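Local coordinates for halohydrin epoxidase A (Corynebacterium sp., PDB 4Z9F), which probably catalyses the reversible release of hydrogen halide from vicinal halohydrins to give epoxides, as a tetrameric relative of the short-chain dehydrogenases/reductases, at residues H8-A13 with A38-R43; A20-R23 with T27-C30; L54-P59 with V63-Q68; A119-A124 with D168-Y173. The protein carries 1 engineered substitution. All coordinates share one frame; numbering follows the deposited sequence.

In the fold
Three of the four contacts gather at the end of the parallel sheet where strands 52-53 and 27-30 lie in a Rossmann-like fold, and interaction 4 lies on the far side of its centre. Interaction 1 is a surface contact of charged side chains, joining the loop after strand 3-6 to helix 38-47. Interactions 2 and 3 are buried, largely apolar and without a direct hydrogen bond across; they are tied together where C30 O and L54 N lie 2.8 Å apart, a probable hydrogen bond. Interaction 4 is partly buried and mixes both chemistries, a leucine-isoleucine contact beside a salt bridge; P120 of its helix packs on V63 of interaction 3.

Interaction 1. Residues H8-A13 with A38-R43; sequences HARHFA and AAERQR
R10 NH1 is gripped by two oxygens: OE1 of E40, which it approaches to 2.6 Å in a salt bridge, and the hydroxyl of S34. The N-H points fairly straight at the carboxylate, with an angle of 160° at the hydrogen, and OE1 lies close to the guanidinium plane, at its edge. On the acid the bond arrives from the anti side and somewhat out of plane. The two flat groups are tilted only 26° from one another although the chains that carry them meet at about a right angle. R10 stands at the third position of a type I turn, H8 to H11, closed by the backbone bond from H11 N to H8 O. With CG swung to the backbone-nitrogen side (chi1 -59°), its chain runs from this turn toward helix 38-47, where E40 leans out to meet it.

R43, one helical turn beyond E40, reaches the same place by an extended chain. Its NH1 lies over one face of the R10 guanidinium, 3.5 Å from R10 NH2. These are like charges, but each has its own acid: R43 NH2 forms a salt bridge with E47, while R10 has E40.

In a Rossmann-like fold the loop after the first strand borders the nucleotide site of the dehydrogenase relatives; here it joins helix 38-47 by side chains alone. Arginine, a long, flat cation, suits the place because R10 CA and E40 CA are 11.1 Å apart. Two acids facing two arginines probably offset the repulsion between the guanidinium groups, leaving a small charged network at the protein surface.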
# COMPACT_ATOMS: atom_id res chain seq x y z
N HIS C 8 21.53 -3.62 19.48
CA HIS C 8 22.60 -3.58 18.47
C HIS C 8 23.19 -2.18 18.33
O HIS C 8 23.27 -1.61 17.24
CB HIS C 8 22.08 -4.11 17.13
CG HIS C 8 21.62 -5.53 17.18
ND1 HIS C 8 22.50 -6.59 17.24
CD2 HIS C 8 20.38 -6.06 17.18
CE1 HIS C 8 21.81 -7.72 17.26
NE2 HIS C 8 20.52 -7.43 17.22
N ALA C 9 23.61 -1.63 19.48
CA ALA C 9 23.89 -0.20 19.59
C ALA C 9 25.05 0.26 18.71
O ALA C 9 25.17 1.47 18.46
CB ALA C 9 24.19 0.17 21.05
N ARG C 10 25.89 -0.64 18.23
CA ARG C 10 27.04 -0.24 17.42
C ARG C 10 26.77 -0.34 15.92
O ARG C 10 27.68 -0.10 15.12
CB ARG C 10 28.26 -1.07 17.81
CG ARG C 10 28.60 -0.91 19.28
CD ARG C 10 29.70 -1.84 19.71
NE ARG C 10 31.00 -1.38 19.27
CZ ARG C 10 32.15 -1.93 19.67
NH1 ARG C 10 32.13 -2.95 20.52
NH2 ARG C 10 33.30 -1.45 19.22
N HIS C 11 25.54 -0.67 15.53
CA HIS C 11 25.25 -1.03 14.15
C HIS C 11 24.01 -0.30 13.67
O HIS C 11 23.23 0.24 14.46
CB HIS C 11 25.06 -2.54 14.02
CG HIS C 11 26.26 -3.33 14.46
ND1 HIS C 11 27.32 -3.59 13.63
CD2 HIS C 11 26.56 -3.89 15.66
CE1 HIS C 11 28.23 -4.29 14.29
NE2 HIS C 11 27.79 -4.48 15.52
N PHE C 12 23.85 -0.27 12.34
CA PHE C 12 22.64 0.25 11.70
C PHE C 12 22.26 1.63 12.26
O PHE C 12 23.05 2.58 12.20
CB PHE C 12 21.51 -0.77 11.89
CG PHE C 12 20.42 -0.71 10.85
CD1 PHE C 12 20.57 0.02 9.68
CD2 PHE C 12 19.23 -1.40 11.05
CE1 PHE C 12 19.56 0.06 8.73
CE2 PHE C 12 18.22 -1.36 10.11
CZ PHE C 12 18.38 -0.63 8.94
N ALA C 13 21.07 1.76 12.83
CA ALA C 13 20.63 3.02 13.40
C ALA C 13 21.04 3.19 14.85
O ALA C 13 20.68 4.21 15.46
CB ALA C 13 19.11 3.16 13.27
N ALA C 38 33.33 -7.97 28.93
CA ALA C 38 33.35 -6.87 29.88
C ALA C 38 34.20 -5.69 29.42
O ALA C 38 33.89 -4.54 29.75
CB ALA C 38 33.85 -7.38 31.24
N ALA C 39 35.27 -5.94 28.67
CA ALA C 39 36.15 -4.85 28.27
C ALA C 39 35.49 -3.96 27.23
O ALA C 39 35.57 -2.73 27.31
CB ALA C 39 37.48 -5.40 27.74
N GLU C 40 34.82 -4.55 26.23
CA GLU C 40 34.11 -3.73 25.26
C GLU C 40 33.01 -2.91 25.92
O GLU C 40 32.80 -1.75 25.57
CB GLU C 40 33.55 -4.61 24.14
CG GLU C 40 34.61 -5.35 23.34
CD GLU C 40 35.10 -4.55 22.13
OE1 GLU C 40 34.36 -3.62 21.71
OE2 GLU C 40 36.21 -4.86 21.63
N ARG C 41 32.32 -3.50 26.90
CA ARG C 41 31.34 -2.74 27.68
C ARG C 41 31.98 -1.51 28.32
O ARG C 41 31.42 -0.41 28.25
CB ARG C 41 30.70 -3.62 28.75
CG ARG C 41 30.04 -4.88 28.24
CD ARG C 41 29.06 -5.43 29.26
NE ARG C 41 29.71 -5.93 30.48
CZ ARG C 41 30.03 -7.20 30.68
NH1 ARG C 41 30.61 -7.57 31.82
NH2 ARG C 41 29.80 -8.11 29.75
N GLN C 42 33.14 -1.67 28.95
CA GLN C 42 33.81 -0.54 29.59
C GLN C 42 34.18 0.53 28.57
O GLN C 42 33.92 1.72 28.77
CB GLN C 42 35.06 -1.03 30.34
CG GLN C 42 36.24 -0.04 30.46
CD GLN C 42 35.91 1.37 30.98
OE1 GLN C 42 34.81 1.63 31.50
NE2 GLN C 42 36.87 2.29 30.84
N ARG C 43 34.81 0.12 27.47
CA ARG C 43 35.23 1.09 26.47
C ARG C 43 34.04 1.85 25.90
O ARG C 43 34.11 3.08 25.72
CB ARG C 43 36.02 0.39 25.37
CG ARG C 43 36.39 1.28 24.21
CD ARG C 43 36.77 0.45 23.00
NE ARG C 43 36.58 1.21 21.77
CZ ARG C 43 35.40 1.36 21.17
NH1 ARG C 43 34.31 0.83 21.70
NH2 ARG C 43 35.31 2.06 20.04

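Interaction 2. Residues A20-R23 with T27-C30; sequences ALTR and TVVC
V28 reaches from strand 27-30 to the last turn of helix 14-23, within the beta-alpha-beta unit formed by strand 3-6, that helix and strand 27-30, the opening right-handed crossover of a Rossmann-like fold. Its CB already comes within 4.0 Å of T22 OG1. From there the chain forks. CG1 stands anti to the backbone N (chi1 -175°), which leaves CG2 beside that nitrogen and directed at the helix. CG2 is the atom that makes the contact: it touches L21 CB at 3.7 Å and lies still nearer the hydroxyl oxygen of T22. Valine suits a strand under a helix, since its branched CB supplies a methyl close to the backbone and covers the helix without a long chain. V28 also packs against V18 of the same helix and V6 of strand 3-6.

L21 meets the strand through its first side-chain carbon; beyond the contact its side chain packs on A4 of strand 3-6 and on T221 of helix 213-224, so this leucine fills the space between helix and sheet. T22 crosses V28 at about a right angle. Its hydroxyl, which lies against the valine methyl, hydrogen-bonds V18 O, one turn back in its own helix. Threonine can therefore place an oxygen beside an apolar neighbour at little cost. Between 20-23 and 27-30 the shortest approach is that of T22 OG1 to V28 CG2, 3.3 Å.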
# COMPACT_ATOMS: atom_id res chain seq x y z
N ALA C 20 21.30 10.66 19.76
CA ALA C 20 20.20 11.61 19.82
C ALA C 20 19.47 11.54 21.16
O ALA C 20 19.13 12.58 21.74
CB ALA C 20 19.22 11.35 18.68
N LEU C 21 19.22 10.34 21.66
CA LEU C 21 18.52 10.20 22.93
C LEU C 21 19.36 10.71 24.09
O LEU C 21 18.83 11.33 25.02
CB LEU C 21 18.13 8.73 23.14
CG LEU C 21 17.10 8.22 22.11
CD1 LEU C 21 17.07 6.71 22.07
CD2 LEU C 21 15.75 8.78 22.47
N THR C 22 20.68 10.47 24.05
CA THR C 22 21.55 10.98 25.10
C THR C 22 21.53 12.51 25.14
O THR C 22 21.39 13.12 26.20
CB THR C 22 22.99 10.47 24.91
OG1 THR C 22 23.05 9.05 25.15
CG2 THR C 22 23.94 11.17 25.86
N ARG C 23 21.65 13.15 23.97
CA ARG C 23 21.58 14.60 23.90
C ARG C 23 20.19 15.12 24.27
O ARG C 23 20.06 16.27 24.70
CB ARG C 23 22.01 15.08 22.51
CG ARG C 23 21.54 16.46 22.10
CD ARG C 23 22.37 17.04 20.96
NE ARG C 23 22.14 16.32 19.71
CZ ARG C 23 21.23 16.66 18.79
NH1 ARG C 23 20.44 17.72 18.99
NH2 ARG C 23 21.09 15.93 17.68
N THR C 27 19.03 8.52 29.77
CA THR C 27 20.03 7.50 30.01
C THR C 27 19.76 6.38 29.02
O THR C 27 18.67 5.79 29.03
CB THR C 27 19.98 7.00 31.46
OG1 THR C 27 20.21 8.11 32.33
CG2 THR C 27 21.04 5.94 31.70
N VAL C 28 20.73 6.10 28.16
CA VAL C 28 20.55 5.11 27.11
C VAL C 28 21.23 3.82 27.54
O VAL C 28 22.47 3.74 27.56
CB VAL C 28 21.08 5.61 25.77
CG1 VAL C 28 20.77 4.59 24.69
CG2 VAL C 28 20.46 6.98 25.44
N VAL C 29 20.43 2.81 27.86
CA VAL C 29 20.91 1.46 28.15
C VAL C 29 21.03 0.69 26.84
O VAL C 29 20.06 0.62 26.07
CB VAL C 29 19.97 0.75 29.13
CG1 VAL C 29 20.44 -0.64 29.41
CG2 VAL C 29 19.82 1.55 30.40
N CYS C 30 22.20 0.10 26.58
CA CYS C 30 22.56 -0.39 25.26
C CYS C 30 22.86 -1.88 25.25
O CYS C 30 23.56 -2.39 26.14
CB CYS C 30 23.78 0.37 24.72
SG CYS C 30 23.48 2.11 24.50

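Interaction 3. Residues L54-P59 with V63-Q68; sequences LAEQKP and VDATLQ
L54 and E56 belong to an irregular loop that leaves strand 52-53 and bends back over helix 62-67, a short strand-to-helix connection at the edge of a Rossmann-like sheet. The two backbones come nearest at E56 and A65, whose CA atoms are 7.1 Å apart. A water joins them at the start of the helix, giving a hydrogen to P59 O and accepting one from V63 N at 2.8 Å. Within the loop, Q57 NE2 reaches back to A55 O, bonding from above the carbonyl plane, and also bonds D32 O, so the amide ties the bend to itself and to the D32 main chain.

A65 is the small residue that lets the loop lie close. Its CB meets both L54 and E56. L54 brings both methyls to one side of it: CD2 rests 3.9 Å from A65 CB, while CD1 also meets T66 OG1. That hydroxyl is hydrogen-bonded with L62 O in the preceding turn, so a polar atom beside a leucine methyl already has its partner. Beyond the contact, L54 packs on L5 of strand 3-6, and T66 touches I3 and L5 there, so the helix lies against that strand.

E56 lies over another part of the methyl. Its chain is bent at the second torsion (chi2 77°), which folds the carboxylate back across A65, both its carbon and its oxygens resting on the methyl: E56 OE2 and A65 CB are 3.5 Å apart.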
# COMPACT_ATOMS: atom_id res chain seq x y z
N LEU C 54 24.80 -3.24 28.55
CA LEU C 54 24.29 -4.49 29.10
C LEU C 54 25.14 -5.67 28.68
O LEU C 54 25.65 -5.71 27.55
CB LEU C 54 22.86 -4.74 28.62
CG LEU C 54 21.78 -3.76 29.01
CD1 LEU C 54 20.46 -4.20 28.38
CD2 LEU C 54 21.68 -3.70 30.53
N ALA C 55 25.27 -6.64 29.57
CA ALA C 55 25.90 -7.90 29.19
C ALA C 55 24.92 -8.85 28.53
O ALA C 55 25.35 -9.70 27.74
CB ALA C 55 26.53 -8.56 30.42
N GLU C 56 23.63 -8.73 28.81
CA GLU C 56 22.66 -9.73 28.38
C GLU C 56 22.56 -9.77 26.86
O GLU C 56 22.54 -8.73 26.20
CB GLU C 56 21.29 -9.46 28.99
CG GLU C 56 21.18 -9.94 30.44
CD GLU C 56 21.88 -9.01 31.44
OE1 GLU C 56 21.84 -9.32 32.67
OE2 GLU C 56 22.44 -7.98 30.99
N GLN C 57 22.50 -10.98 26.32
CA GLN C 57 22.42 -11.21 24.89
C GLN C 57 21.08 -11.78 24.44
O GLN C 57 20.78 -11.74 23.25
CB GLN C 57 23.53 -12.16 24.43
CG GLN C 57 24.92 -11.58 24.62
CD GLN C 57 25.10 -10.29 23.85
OE1 GLN C 57 24.86 -10.25 22.64
NE2 GLN C 57 25.47 -9.23 24.55
N LYS C 58 20.27 -12.32 25.39
CA LYS C 58 19.02 -12.89 24.91
C LYS C 58 17.95 -11.81 24.82
O LYS C 58 17.85 -10.95 25.70
CB LYS C 58 18.56 -14.02 25.82
CG LYS C 58 19.41 -15.27 25.67
CD LYS C 58 18.97 -16.37 26.62
CE LYS C 58 19.91 -17.56 26.54
NZ LYS C 58 19.84 -18.43 27.75
N PRO C 59 17.15 -11.81 23.75
CA PRO C 59 16.18 -10.72 23.58
C PRO C 59 15.15 -10.67 24.69
O PRO C 59 14.74 -9.58 25.09
CB PRO C 59 15.55 -11.02 22.21
CG PRO C 59 15.74 -12.49 22.03
CD PRO C 59 17.05 -12.82 22.68
N VAL C 63 14.84 -6.47 28.73
CA VAL C 63 14.00 -5.50 29.43
C VAL C 63 14.28 -5.57 30.93
O VAL C 63 14.47 -4.54 31.58
CB VAL C 63 12.51 -5.73 29.11
CG1 VAL C 63 11.64 -4.90 30.03
CG2 VAL C 63 12.23 -5.36 27.65
N ASP C 64 14.32 -6.77 31.49
CA ASP C 64 14.60 -6.90 32.93
C ASP C 64 16.00 -6.36 33.25
O ASP C 64 16.18 -5.67 34.26
CB ASP C 64 14.46 -8.36 33.37
CG ASP C 64 13.00 -8.78 33.54
OD1 ASP C 64 12.12 -7.92 33.76
OD2 ASP C 64 12.73 -10.01 33.47
N ALA C 65 16.98 -6.65 32.39
CA ALA C 65 18.32 -6.10 32.60
C ALA C 65 18.32 -4.58 32.55
O ALA C 65 18.99 -3.92 33.35
CB ALA C 65 19.29 -6.66 31.57
N THR C 66 17.58 -4.00 31.60
CA THR C 66 17.45 -2.54 31.55
C THR C 66 16.84 -2.01 32.85
O THR C 66 17.24 -0.95 33.34
CB THR C 66 16.59 -2.12 30.36
OG1 THR C 66 17.13 -2.69 29.16
CG2 THR C 66 16.56 -0.61 30.23
N LEU C 67 15.88 -2.75 33.41
CA LEU C 67 15.17 -2.26 34.59
C LEU C 67 16.02 -2.33 35.84
O LEU C 67 15.63 -1.75 36.87
CB LEU C 67 13.86 -3.05 34.78
CG LEU C 67 12.53 -2.42 34.33
CD1 LEU C 67 12.63 -0.96 33.90
CD2 LEU C 67 11.88 -3.25 33.24
N GLN C 68 17.17 -3.00 35.79
CA GLN C 68 18.14 -2.89 36.88
C GLN C 68 18.77 -1.51 36.96
O GLN C 68 19.49 -1.23 37.92
CB GLN C 68 19.24 -3.95 36.73
CG GLN C 68 18.81 -5.40 36.97
CD GLN C 68 18.59 -5.74 38.45
OE1 GLN C 68 17.94 -5.00 39.19
NE2 GLN C 68 19.16 -6.86 38.87
O HOH W 1 13.56 -8.31 27.07

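Interaction 4. Residues A119-A124 with D168-Y173; sequences APLRAA and DGILLY
R122 turns the edge of its guanidinium toward D168: the carboxyl oxygen OD2 lies in the guanidinium plane, 2.5 Å from NH2. The two flat groups are strongly tilted, 66° apart, and NH2 meets OD2 from above the carboxylate plane. The bond of this salt bridge is also bent, with 139° at the hydrogen. The near-extended start of the R122 chain, CG anti to the backbone N (chi1 172°), carries CD alongside the acid, 3.2 Å from D168 OD1, and the bend at chi3 then swings the guanidinium round so that NH2 meets OD2. NH1 turns to another partner, forming a salt bridge with E92 of a neighbouring subunit.

Behind the charges lies an apolar layer. I170, the first residue of strand 170-177, lays its CD1 against the helix backbone, 3.6 Å from R122 N, and against L121 CB at 3.9 Å. The L121 and I170 side chains meet at about a right angle, and both continue onto V129 of strand 127-132, so helix 96-123 rests on the parallel sheet of this Rossmann-like fold. A water adds a bridge between the main chains, donating to R122 O and to D168 O. G169, with positive phi, ends helix 147-165 in a Schellman motif and turns the chain into the strand.

Leucine and isoleucine suit the buried side and the ion pair the more open one. Shared between D168 of its own chain and an acid of another subunit, R122 links the helix-strand junction to the subunit interface, and the two carboxylates would probably stabilise the positive charge of the arginine.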
# COMPACT_ATOMS: atom_id res chain seq x y z
N ALA C 119 4.28 -6.49 29.50
CA ALA C 119 3.80 -6.42 30.88
C ALA C 119 4.45 -5.28 31.65
O ALA C 119 3.71 -4.44 32.21
CB ALA C 119 3.99 -7.77 31.58
N PRO C 120 5.79 -5.14 31.70
CA PRO C 120 6.36 -4.03 32.47
C PRO C 120 6.04 -2.68 31.87
O PRO C 120 5.86 -1.71 32.62
CB PRO C 120 7.87 -4.31 32.45
CG PRO C 120 8.09 -5.21 31.29
CD PRO C 120 6.84 -6.05 31.21
N LEU C 121 5.96 -2.57 30.54
CA LEU C 121 5.61 -1.29 29.93
C LEU C 121 4.17 -0.90 30.23
O LEU C 121 3.87 0.28 30.45
CB LEU C 121 5.86 -1.37 28.42
CG LEU C 121 7.16 -0.77 27.90
CD1 LEU C 121 8.35 -1.28 28.64
CD2 LEU C 121 7.31 -1.05 26.41
N ARG C 122 3.25 -1.88 30.25
CA ARG C 122 1.87 -1.56 30.62
C ARG C 122 1.80 -1.08 32.06
O ARG C 122 1.14 -0.08 32.36
CB ARG C 122 0.95 -2.76 30.41
CG ARG C 122 -0.45 -2.52 30.98
CD ARG C 122 -1.52 -3.29 30.24
NE ARG C 122 -1.16 -4.70 30.17
CZ ARG C 122 -1.04 -5.40 29.06
NH1 ARG C 122 -0.69 -6.68 29.14
NH2 ARG C 122 -1.26 -4.85 27.87
N ALA C 123 2.46 -1.80 32.97
CA ALA C 123 2.42 -1.43 34.39
C ALA C 123 2.96 -0.02 34.62
O ALA C 123 2.45 0.71 35.47
CB ALA C 123 3.21 -2.45 35.22
N ALA C 124 3.98 0.38 33.87
CA ALA C 124 4.51 1.72 34.07
C ALA C 124 3.69 2.80 33.38
O ALA C 124 4.04 3.98 33.49
CB ALA C 124 5.97 1.80 33.60
N ASP C 168 -3.01 0.77 25.89
CA ASP C 168 -2.15 0.79 27.07
C ASP C 168 -1.18 1.96 27.08
O ASP C 168 -0.38 2.07 28.01
CB ASP C 168 -1.35 -0.52 27.16
CG ASP C 168 -2.22 -1.75 27.29
OD1 ASP C 168 -3.22 -1.70 28.04
OD2 ASP C 168 -1.91 -2.77 26.63
N GLY C 169 -1.21 2.82 26.07
CA GLY C 169 -0.19 3.84 25.95
C GLY C 169 1.16 3.33 25.51
O GLY C 169 2.16 4.03 25.68
N ILE C 170 1.23 2.12 24.97
CA ILE C 170 2.47 1.54 24.46
C ILE C 170 2.43 1.76 22.95
O ILE C 170 1.68 1.07 22.26
CB ILE C 170 2.59 0.05 24.81
CG1 ILE C 170 2.55 -0.17 26.33
CG2 ILE C 170 3.84 -0.54 24.22
CD1 ILE C 170 2.31 -1.63 26.74
N LEU C 171 3.20 2.73 22.45
CA LEU C 171 3.04 3.23 21.08
C LEU C 171 4.13 2.66 20.18
O LEU C 171 5.32 2.91 20.40
CB LEU C 171 3.08 4.76 21.07
CG LEU C 171 2.16 5.43 22.09
CD1 LEU C 171 2.29 6.92 21.99
CD2 LEU C 171 0.72 5.01 21.87
N LEU C 172 3.72 1.89 19.16
CA LEU C 172 4.63 1.18 18.29
C LEU C 172 4.77 1.91 16.95
O LEU C 172 3.80 2.50 16.45
CB LEU C 172 4.15 -0.26 18.04
CG LEU C 172 4.62 -1.34 19.04
CD1 LEU C 172 4.23 -1.05 20.49
CD2 LEU C 172 4.15 -2.72 18.61
N TYR C 173 5.99 1.88 16.39
CA TYR C 173 6.26 2.49 15.09
C TYR C 173 7.32 1.66 14.38
O TYR C 173 8.12 0.97 15.00
CB TYR C 173 6.78 3.93 15.19
CG TYR C 173 6.04 4.86 16.13
CD1 TYR C 173 5.05 5.72 15.64
CD2 TYR C 173 6.33 4.88 17.49
CE1 TYR C 173 4.37 6.56 16.49
CE2 TYR C 173 5.66 5.73 18.34
CZ TYR C 173 4.68 6.57 17.84
OH TYR C 173 4.01 7.42 18.68
O HOH W 2 -0.77 1.13 30.69